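Local atomic coordinates of D-galactonate dehydratase family member RspA (Pantoea ananatis, PDB entry 3T6C), a protein that binds magnesium and dehydrates D-gluconate, with low activity in vitro, to 2-dehydro-3-deoxy-D-gluconate, as a member of the mandelate racemase/muconate lactonizing enzyme family. Residues Thr30-Ile35 with Ser73-Tyr78; Leu268-Asp273 with Pro293-Glu298; Ile315-Cys320 with Gly342-Trp347. One frame throughout, in Å; residues are numbered along the deposited sequence. Where two conformers were deposited one is given.

Interaction 1: residues Thr30-Ile35 with Ser73-Tyr78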
# COMPACT_ATOMS: atom_id res chain seq x y z
N THR A 30 -39.30 -19.23 -29.83
CA THR A 30 -40.70 -19.58 -29.70
C THR A 30 -41.15 -20.27 -28.41
O THR A 30 -42.34 -20.20 -28.06
CB THR A 30 -41.09 -20.48 -30.86
OG1 THR A 30 -40.29 -21.67 -30.86
CG2 THR A 30 -40.92 -19.75 -32.20
N ASN A 31 -40.21 -20.91 -27.73
CA ASN A 31 -40.54 -21.65 -26.51
C ASN A 31 -39.29 -21.82 -25.70
O ASN A 31 -38.25 -21.99 -26.29
CB ASN A 31 -41.12 -23.04 -26.90
CG ASN A 31 -41.82 -23.74 -25.73
OD1 ASN A 31 -42.97 -23.40 -25.39
ND2 ASN A 31 -41.17 -24.73 -25.13
N VAL A 32 -39.40 -21.83 -24.38
CA VAL A 32 -38.27 -22.11 -23.51
C VAL A 32 -38.80 -23.07 -22.49
O VAL A 32 -39.81 -22.78 -21.82
CB VAL A 32 -37.74 -20.84 -22.79
CG1 VAL A 32 -36.62 -21.20 -21.74
CG2 VAL A 32 -37.27 -19.83 -23.83
N LYS A 33 -38.12 -24.20 -22.31
CA LYS A 33 -38.54 -25.09 -21.23
C LYS A 33 -37.43 -25.69 -20.40
O LYS A 33 -36.28 -25.74 -20.80
CB LYS A 33 -39.41 -26.19 -21.75
CG LYS A 33 -38.67 -27.21 -22.50
CD LYS A 33 -39.64 -28.34 -22.76
CE LYS A 33 -39.17 -29.20 -23.85
NZ LYS A 33 -40.32 -29.93 -24.51
N THR A 34 -37.78 -26.15 -19.21
CA THR A 34 -36.81 -26.75 -18.30
C THR A 34 -37.13 -28.24 -18.19
O THR A 34 -38.29 -28.62 -18.00
CB THR A 34 -36.92 -26.17 -16.90
OG1 THR A 34 -36.79 -24.74 -16.92
CG2 THR A 34 -35.85 -26.76 -16.01
N ILE A 35 -36.09 -29.08 -18.28
CA ILE A 35 -36.20 -30.50 -18.14
C ILE A 35 -35.39 -30.91 -16.91
O ILE A 35 -34.18 -30.55 -16.78
CB ILE A 35 -35.64 -31.21 -19.38
CG1 ILE A 35 -36.54 -30.90 -20.61
CG2 ILE A 35 -35.62 -32.71 -19.17
CD1 ILE A 35 -35.81 -31.04 -21.95
N SER A 73 -38.20 -22.70 -11.23
CA SER A 73 -39.07 -21.53 -11.19
C SER A 73 -38.40 -20.30 -11.83
O SER A 73 -38.99 -19.56 -12.63
CB SER A 73 -39.43 -21.21 -9.73
OG SER A 73 -40.34 -20.14 -9.67
N ALA A 74 -37.15 -20.06 -11.47
CA ALA A 74 -36.42 -18.88 -11.98
C ALA A 74 -36.37 -18.87 -13.51
O ALA A 74 -36.33 -17.81 -14.17
CB ALA A 74 -34.98 -18.81 -11.36
N ILE A 75 -36.37 -20.06 -14.12
CA ILE A 75 -36.44 -20.17 -15.59
C ILE A 75 -37.91 -20.09 -16.08
O ILE A 75 -38.27 -19.16 -16.84
CB ILE A 75 -35.83 -21.48 -16.07
CG1 ILE A 75 -34.32 -21.54 -15.69
CG2 ILE A 75 -36.05 -21.62 -17.60
CD1 ILE A 75 -33.73 -22.97 -15.73
N ASP A 76 -38.74 -21.03 -15.64
CA ASP A 76 -40.09 -21.14 -16.22
C ASP A 76 -40.98 -19.94 -15.97
O ASP A 76 -41.79 -19.60 -16.84
CB ASP A 76 -40.80 -22.38 -15.67
CG ASP A 76 -40.21 -23.69 -16.23
OD1 ASP A 76 -39.38 -23.66 -17.17
OD2 ASP A 76 -40.59 -24.77 -15.75
N GLU A 77 -40.90 -19.34 -14.80
CA GLU A 77 -41.80 -18.24 -14.48
C GLU A 77 -41.26 -16.90 -14.91
O GLU A 77 -42.04 -15.94 -15.01
CB GLU A 77 -42.10 -18.21 -12.96
CG GLU A 77 -42.76 -19.47 -12.39
CD GLU A 77 -44.06 -19.87 -13.07
OE1 GLU A 77 -44.73 -19.03 -13.71
OE2 GLU A 77 -44.42 -21.06 -12.96
N TYR A 78 -39.95 -16.82 -15.15
CA TYR A 78 -39.31 -15.51 -15.41
C TYR A 78 -38.51 -15.45 -16.72
O TYR A 78 -38.92 -14.75 -17.68
CB TYR A 78 -38.42 -15.10 -14.19
CG TYR A 78 -39.25 -15.01 -12.94
CD1 TYR A 78 -40.01 -13.86 -12.67
CD2 TYR A 78 -39.30 -16.07 -12.01
CE1 TYR A 78 -40.79 -13.78 -11.56
CE2 TYR A 78 -40.08 -15.99 -10.87
CZ TYR A 78 -40.81 -14.82 -10.65
OH TYR A 78 -41.59 -14.74 -9.50
O HOH W 1 -41.31 -22.97 -19.74
O HOH W 2 -40.84 -25.95 -18.79
O HOH W 3 -40.45 -27.41 -16.35
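Strand 30-35 and helix 73-78 run nearly antiparallel, their axes inclined by 155° and 8.0 Å apart at closest approach, with Lys33 opposite Asp76 in the backbone register. The inner part of the contact is apolar and small: Val32 CG1 meets Ile75 CG2 at 4.2 Å, and the same two side chains rest on Ile117 and Ala113 of helix 108-129. Nearer the surface the contact turns polar. Thr34 holds OG1 beside its own backbone N (chi1 -55°), which aims the hydroxyl at the helix, and OG1 donates to Asp76 OD1 at 2.8 Å. It comes from above the carboxylate plane, 47° out of it, while Ile75 CG2 crowds the same hydroxyl at 3.3 Å. This bond belongs to one of the two conformers deposited for Thr34.

Water completes the junction. One molecule accepts from Thr34 N and donates weakly to Asp76 OD1; another gives one hydrogen to Thr34 O at 3.0 Å and one to Asp76 OD2 at 2.7 Å. The outward-pointing Lys33 carries its amino group to Glu412 instead. Here a helix packs on a face of the antiparallel sheet, at its outermost strand 29-37, in the N-terminal capping domain, away from the substrate site. In this conformer a single carboxylate serves both a strand hydroxyl and water-linked backbone groups, consistent with strand and helix being tied without close backbone approach.

Interaction 2: residues Leu268-Asp273 with Pro293-Glu298. With MG (magnesium ion), chain C; GCO (D-gluconic acid), chain D.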
# COMPACT_ATOMS: atom_id res chain seq x y z
N LEU A 268 2.33 -30.81 -5.33
CA LEU A 268 0.99 -31.06 -5.84
C LEU A 268 0.73 -30.18 -7.06
O LEU A 268 1.21 -29.03 -7.14
CB LEU A 268 -0.07 -30.74 -4.78
CG LEU A 268 -0.37 -31.95 -3.86
CD1 LEU A 268 0.84 -32.42 -3.07
CD2 LEU A 268 -1.47 -31.56 -2.92
N PHE A 269 -0.08 -30.70 -7.98
CA PHE A 269 -0.49 -29.91 -9.13
C PHE A 269 -1.34 -28.73 -8.64
O PHE A 269 -1.16 -27.58 -9.10
CB PHE A 269 -1.26 -30.81 -10.14
CG PHE A 269 -1.70 -30.08 -11.37
CD1 PHE A 269 -0.82 -29.93 -12.43
CD2 PHE A 269 -3.02 -29.65 -11.51
CE1 PHE A 269 -1.20 -29.27 -13.61
CE2 PHE A 269 -3.40 -28.97 -12.70
CZ PHE A 269 -2.48 -28.79 -13.72
N PHE A 270 -2.27 -29.00 -7.73
CA PHE A 270 -2.86 -27.91 -6.95
C PHE A 270 -3.46 -28.41 -5.65
O PHE A 270 -3.79 -29.59 -5.55
CB PHE A 270 -3.80 -27.00 -7.77
CG PHE A 270 -5.12 -27.63 -8.31
CD1 PHE A 270 -6.08 -28.23 -7.50
CD2 PHE A 270 -5.42 -27.49 -9.67
CE1 PHE A 270 -7.33 -28.70 -8.02
CE2 PHE A 270 -6.65 -27.97 -10.19
CZ PHE A 270 -7.60 -28.58 -9.38
N LEU A 271 -3.58 -27.51 -4.69
CA LEU A 271 -4.40 -27.67 -3.46
C LEU A 271 -5.64 -26.81 -3.67
O LEU A 271 -5.52 -25.58 -3.92
CB LEU A 271 -3.61 -27.19 -2.24
CG LEU A 271 -4.40 -27.16 -0.93
CD1 LEU A 271 -4.84 -28.62 -0.55
CD2 LEU A 271 -3.54 -26.52 0.15
N GLU A 272 -6.81 -27.44 -3.58
CA GLU A 272 -8.05 -26.77 -3.97
C GLU A 272 -8.86 -26.32 -2.72
O GLU A 272 -8.89 -27.00 -1.66
CB GLU A 272 -8.89 -27.73 -4.82
CG GLU A 272 -10.28 -27.26 -5.24
CD GLU A 272 -11.03 -28.41 -5.86
OE1 GLU A 272 -10.37 -29.41 -6.29
OE2 GLU A 272 -12.27 -28.27 -6.01
N ASP A 273 -9.47 -25.16 -2.83
CA ASP A 273 -10.38 -24.57 -1.84
C ASP A 273 -9.81 -24.60 -0.42
O ASP A 273 -10.45 -25.08 0.53
CB ASP A 273 -11.77 -25.22 -1.89
CG ASP A 273 -12.55 -24.84 -3.19
OD1 ASP A 273 -12.00 -24.15 -4.07
OD2 ASP A 273 -13.75 -25.26 -3.34
N PRO A 293 0.73 -24.74 -5.57
CA PRO A 293 -0.29 -24.06 -6.38
C PRO A 293 -1.69 -24.15 -5.79
O PRO A 293 -2.01 -25.19 -5.17
CB PRO A 293 -0.21 -24.81 -7.74
CG PRO A 293 1.18 -25.45 -7.75
CD PRO A 293 1.41 -25.82 -6.31
N ILE A 294 -2.50 -23.11 -5.99
CA ILE A 294 -3.80 -23.00 -5.33
C ILE A 294 -4.91 -22.91 -6.37
O ILE A 294 -4.82 -22.14 -7.31
CB ILE A 294 -3.86 -21.73 -4.43
CG1 ILE A 294 -2.82 -21.84 -3.28
CG2 ILE A 294 -5.25 -21.52 -3.81
CD1 ILE A 294 -3.01 -23.03 -2.35
N ALA A 295 -5.97 -23.70 -6.18
CA ALA A 295 -7.18 -23.60 -7.00
C ALA A 295 -8.32 -23.14 -6.10
O ALA A 295 -8.44 -23.59 -4.95
CB ALA A 295 -7.54 -24.97 -7.61
N MET A 296 -9.19 -22.26 -6.64
CA MET A 296 -10.36 -21.81 -5.89
C MET A 296 -11.49 -21.60 -6.83
O MET A 296 -11.28 -21.13 -7.96
CB MET A 296 -10.10 -20.41 -5.25
CG MET A 296 -9.20 -20.38 -4.00
SD MET A 296 -10.06 -20.92 -2.50
CE MET A 296 -11.40 -19.73 -2.39
N GLY A 297 -12.69 -21.76 -6.27
CA GLY A 297 -13.85 -21.12 -6.86
C GLY A 297 -15.05 -21.87 -7.36
O GLY A 297 -15.91 -21.24 -7.96
N GLU A 298 -15.15 -23.17 -7.13
CA GLU A 298 -16.38 -23.87 -7.54
C GLU A 298 -17.61 -23.24 -6.91
O GLU A 298 -18.71 -23.33 -7.49
CB GLU A 298 -16.32 -25.39 -7.21
CG GLU A 298 -16.39 -25.65 -5.71
CD GLU A 298 -16.05 -27.09 -5.34
OE1 GLU A 298 -15.06 -27.63 -5.84
OE2 GLU A 298 -16.78 -27.70 -4.54
MG MG C . -13.81 -29.16 -4.98
C1 GCO D . -15.33 -31.04 -6.62
C2 GCO D . -16.34 -30.51 -5.68
C3 GCO D . -17.60 -31.36 -5.55
C4 GCO D . -18.68 -30.61 -4.80
C5 GCO D . -20.03 -30.94 -5.39
C6 GCO D . -21.18 -30.20 -4.71
O1A GCO D . -15.63 -31.81 -7.58
O1B GCO D . -14.14 -30.59 -6.53
O2 GCO D . -15.71 -30.10 -4.50
O3 GCO D . -17.22 -32.51 -4.90
O4 GCO D . -18.61 -30.99 -3.44
O5 GCO D . -20.02 -30.62 -6.73
O6 GCO D . -22.45 -30.47 -5.27
O HOH W 4 -14.75 -22.57 -4.08
O HOH W 5 -13.12 -25.25 -6.31
O HOH W 6 -13.80 -27.96 -3.26
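Glu272 and Ala295 pair in parallel on neighbouring strands of the beta-alpha-beta unit formed by strand 270-272, helix 283-289 and strand 294-296, part of the modified TIM barrel of the enolase superfamily. The register is fixed by backbone bonds: Leu271 N to Pro293 O, Ala295 N to Leu271 O and Asp273 N to Ala295 O.

The side chain of Glu272 shows how a barrel strand delivers a ligand to the active site. Its CB lies 4.2 Å from Ala295 CB. CG stands anti to the backbone N (chi1 175°), and the chain stays extended beyond it, carrying CD forward to within 3.0 Å of the magnesium ion. OE1 remains off the metal, whereas OE2 binds it and also accepts a hydrogen bond from Arg319. Glu298 OE1 reaches the same ion at 2.2 Å from the other strand's loop, the two carboxylate planes 62° apart; the shared cation probably makes the 2.9 Å gap between Glu272 OE2 and Glu298 OE1, which are not hydrogen-bonded, tolerable. Asp246, O1B and O2 of D-gluconic acid and a water complete the sphere, and Glu298 OE2 is hydrogen-bonded to Tyr103 OH of a neighbouring subunit.

Back along the strands from the metal, Ala295 CB sits over the centre of the Phe270 ring in a CH-pi contact, 3.6 Å from its centroid. Asp273 serves as second shell: its OD2 accepts a hydrogen bond of 2.7 Å from the water that is itself bound to magnesium.

Interaction 3: residues Ile315-Cys320 with Gly342-Trp347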
# COMPACT_ATOMS: atom_id res chain seq x y z
N ILE A 315 -4.35 -17.04 -6.75
CA ILE A 315 -4.66 -18.40 -7.16
C ILE A 315 -3.96 -18.68 -8.46
O ILE A 315 -3.50 -17.76 -9.16
CB ILE A 315 -6.18 -18.67 -7.33
CG1 ILE A 315 -6.76 -17.75 -8.42
CG2 ILE A 315 -6.94 -18.38 -6.01
CD1 ILE A 315 -8.29 -18.01 -8.67
N ASP A 316 -3.72 -19.94 -8.72
CA ASP A 316 -3.19 -20.39 -10.01
C ASP A 316 -4.19 -21.01 -10.95
O ASP A 316 -3.91 -21.14 -12.15
CB ASP A 316 -2.06 -21.36 -9.71
CG ASP A 316 -1.10 -20.76 -8.72
OD1 ASP A 316 -1.06 -21.22 -7.55
OD2 ASP A 316 -0.40 -19.77 -9.14
N TYR A 317 -5.35 -21.40 -10.40
CA TYR A 317 -6.42 -22.05 -11.17
C TYR A 317 -7.73 -21.54 -10.70
O TYR A 317 -8.02 -21.55 -9.50
CB TYR A 317 -6.42 -23.60 -10.97
CG TYR A 317 -5.14 -24.25 -11.48
CD1 TYR A 317 -4.04 -24.42 -10.63
CD2 TYR A 317 -5.02 -24.65 -12.81
CE1 TYR A 317 -2.83 -24.98 -11.11
CE2 TYR A 317 -3.81 -25.22 -13.29
CZ TYR A 317 -2.76 -25.38 -12.43
OH TYR A 317 -1.58 -25.92 -12.88
N ILE A 318 -8.57 -21.13 -11.65
CA ILE A 318 -9.94 -20.69 -11.35
C ILE A 318 -10.87 -21.89 -11.62
O ILE A 318 -10.79 -22.56 -12.65
CB ILE A 318 -10.28 -19.41 -12.18
CG1 ILE A 318 -11.68 -18.91 -11.81
CG2 ILE A 318 -10.30 -19.67 -13.66
CD1 ILE A 318 -11.81 -18.47 -10.34
N ARG A 319 -11.66 -22.18 -10.60
CA ARG A 319 -12.49 -23.39 -10.49
C ARG A 319 -13.98 -23.27 -10.78
O ARG A 319 -14.75 -24.17 -10.40
CB ARG A 319 -12.28 -24.08 -9.12
CG ARG A 319 -10.85 -24.61 -8.92
CD ARG A 319 -10.74 -26.04 -9.51
NE ARG A 319 -11.70 -26.94 -8.86
CZ ARG A 319 -12.33 -27.96 -9.47
NH1 ARG A 319 -12.22 -28.19 -10.80
NH2 ARG A 319 -13.12 -28.78 -8.77
N CYS A 320 -14.41 -22.15 -11.34
CA CYS A 320 -15.87 -21.93 -11.36
C CYS A 320 -16.65 -23.10 -11.92
O CYS A 320 -16.24 -23.78 -12.91
CB CYS A 320 -16.20 -20.75 -12.24
SG CYS A 320 -15.44 -19.20 -11.58
N GLY A 342 -2.04 -14.58 -16.00
CA GLY A 342 -1.22 -15.79 -15.85
C GLY A 342 -1.87 -16.90 -15.04
O GLY A 342 -1.19 -17.86 -14.60
N VAL A 343 -3.20 -16.81 -14.87
CA VAL A 343 -3.94 -17.83 -14.12
C VAL A 343 -4.61 -18.80 -15.10
O VAL A 343 -5.08 -18.37 -16.16
CB VAL A 343 -5.03 -17.10 -13.28
CG1 VAL A 343 -6.00 -18.14 -12.63
CG2 VAL A 343 -4.33 -16.28 -12.18
N ARG A 344 -4.66 -20.10 -14.79
CA ARG A 344 -5.25 -21.04 -15.74
C ARG A 344 -6.64 -21.54 -15.32
O ARG A 344 -7.07 -21.33 -14.19
CB ARG A 344 -4.30 -22.25 -15.95
CG ARG A 344 -2.95 -21.78 -16.55
CD ARG A 344 -2.17 -22.94 -17.17
NE ARG A 344 -1.67 -23.84 -16.15
CZ ARG A 344 -1.01 -24.94 -16.47
NH1 ARG A 344 -0.80 -25.25 -17.74
NH2 ARG A 344 -0.57 -25.77 -15.51
N THR A 345 -7.32 -22.23 -16.23
CA THR A 345 -8.72 -22.66 -15.95
C THR A 345 -8.77 -24.11 -15.46
O THR A 345 -7.99 -24.97 -15.93
CB THR A 345 -9.65 -22.48 -17.19
OG1 THR A 345 -9.31 -23.48 -18.17
CG2 THR A 345 -9.49 -21.09 -17.79
N ALA A 346 -9.59 -24.36 -14.43
CA ALA A 346 -9.94 -25.73 -14.08
C ALA A 346 -11.43 -25.68 -13.74
O ALA A 346 -11.81 -25.86 -12.55
CB ALA A 346 -9.08 -26.07 -12.81
N TRP A 347 -12.29 -25.79 -14.74
CA TRP A 347 -13.73 -25.67 -14.45
C TRP A 347 -14.20 -26.86 -13.62
O TRP A 347 -13.80 -27.99 -13.85
CB TRP A 347 -14.54 -25.61 -15.76
CG TRP A 347 -14.06 -24.56 -16.75
CD1 TRP A 347 -13.62 -24.78 -18.02
CD2 TRP A 347 -13.98 -23.15 -16.54
NE1 TRP A 347 -13.28 -23.59 -18.63
CE2 TRP A 347 -13.47 -22.58 -17.75
CE3 TRP A 347 -14.29 -22.31 -15.46
CZ2 TRP A 347 -13.33 -21.21 -17.93
CZ3 TRP A 347 -14.08 -20.92 -15.63
CH2 TRP A 347 -13.62 -20.40 -16.86
O HOH W 7 -1.53 -22.54 -13.42
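Asp316 O is gripped twice, by Arg344 N at 2.9 Å and by a water at 3.0 Å. That water in turn accepts from Arg344 NE, so one arginine reaches the same carbonyl by backbone and, through water, by side chain. Its chain, bent at chi3 (-70°), lies alongside Tyr317 and points the same way, which brings NH2 to the edge of the ring, where it donates to Tyr317 OH at 2.8 Å. Ring and guanidinium planes stand 43° apart.

Parallel pairing continues with Ile318 N to Arg344 O and Ala346 N to Ile318 O. At the far end Arg319, bent at chi2 and chi3, folds its CD over Ala346 CB (3.7 Å) and donates from NH1 to Ala346 O at 2.9 Å. This bent bond (140° at the hydrogen) is consistent with holding in place an arginine whose NH2 is shared between Glu272 and Glu375 and which lines the D-gluconate pocket. Trp347 CZ3 meets Cys320 CB at 4.0 Å.

The two strands and helix 328-340 form a beta-alpha-beta unit of the barrel; the helix packs on Ile318, Val343 and Trp347, helix 355-367 also touches Trp347, and strand 294-296 flanks Tyr317 and Arg319.

The three contacts follow one another along the chain without interleaving. Interaction 1 lies in the N-terminal capping domain, its centre 35 Å from that of interaction 2 and 31 Å from that of interaction 3. Interactions 2 and 3, by contrast, have centres 8 Å apart and share the barrel sheet, where strands 294-296 and 317-318 are neighbours; probable hydrogen bonds join Ile294 O to Asp316 N and Met296 O to Arg319 N. Two beta-alpha-beta units, linked through helix 303-311, thus place metal ligands and a substrate-binding arginine close together at or just past the C-terminal ends of their strands. Interactions 1 and 2 both touch the second subunit, so the octameric assembly reaches the cap and the active site alike.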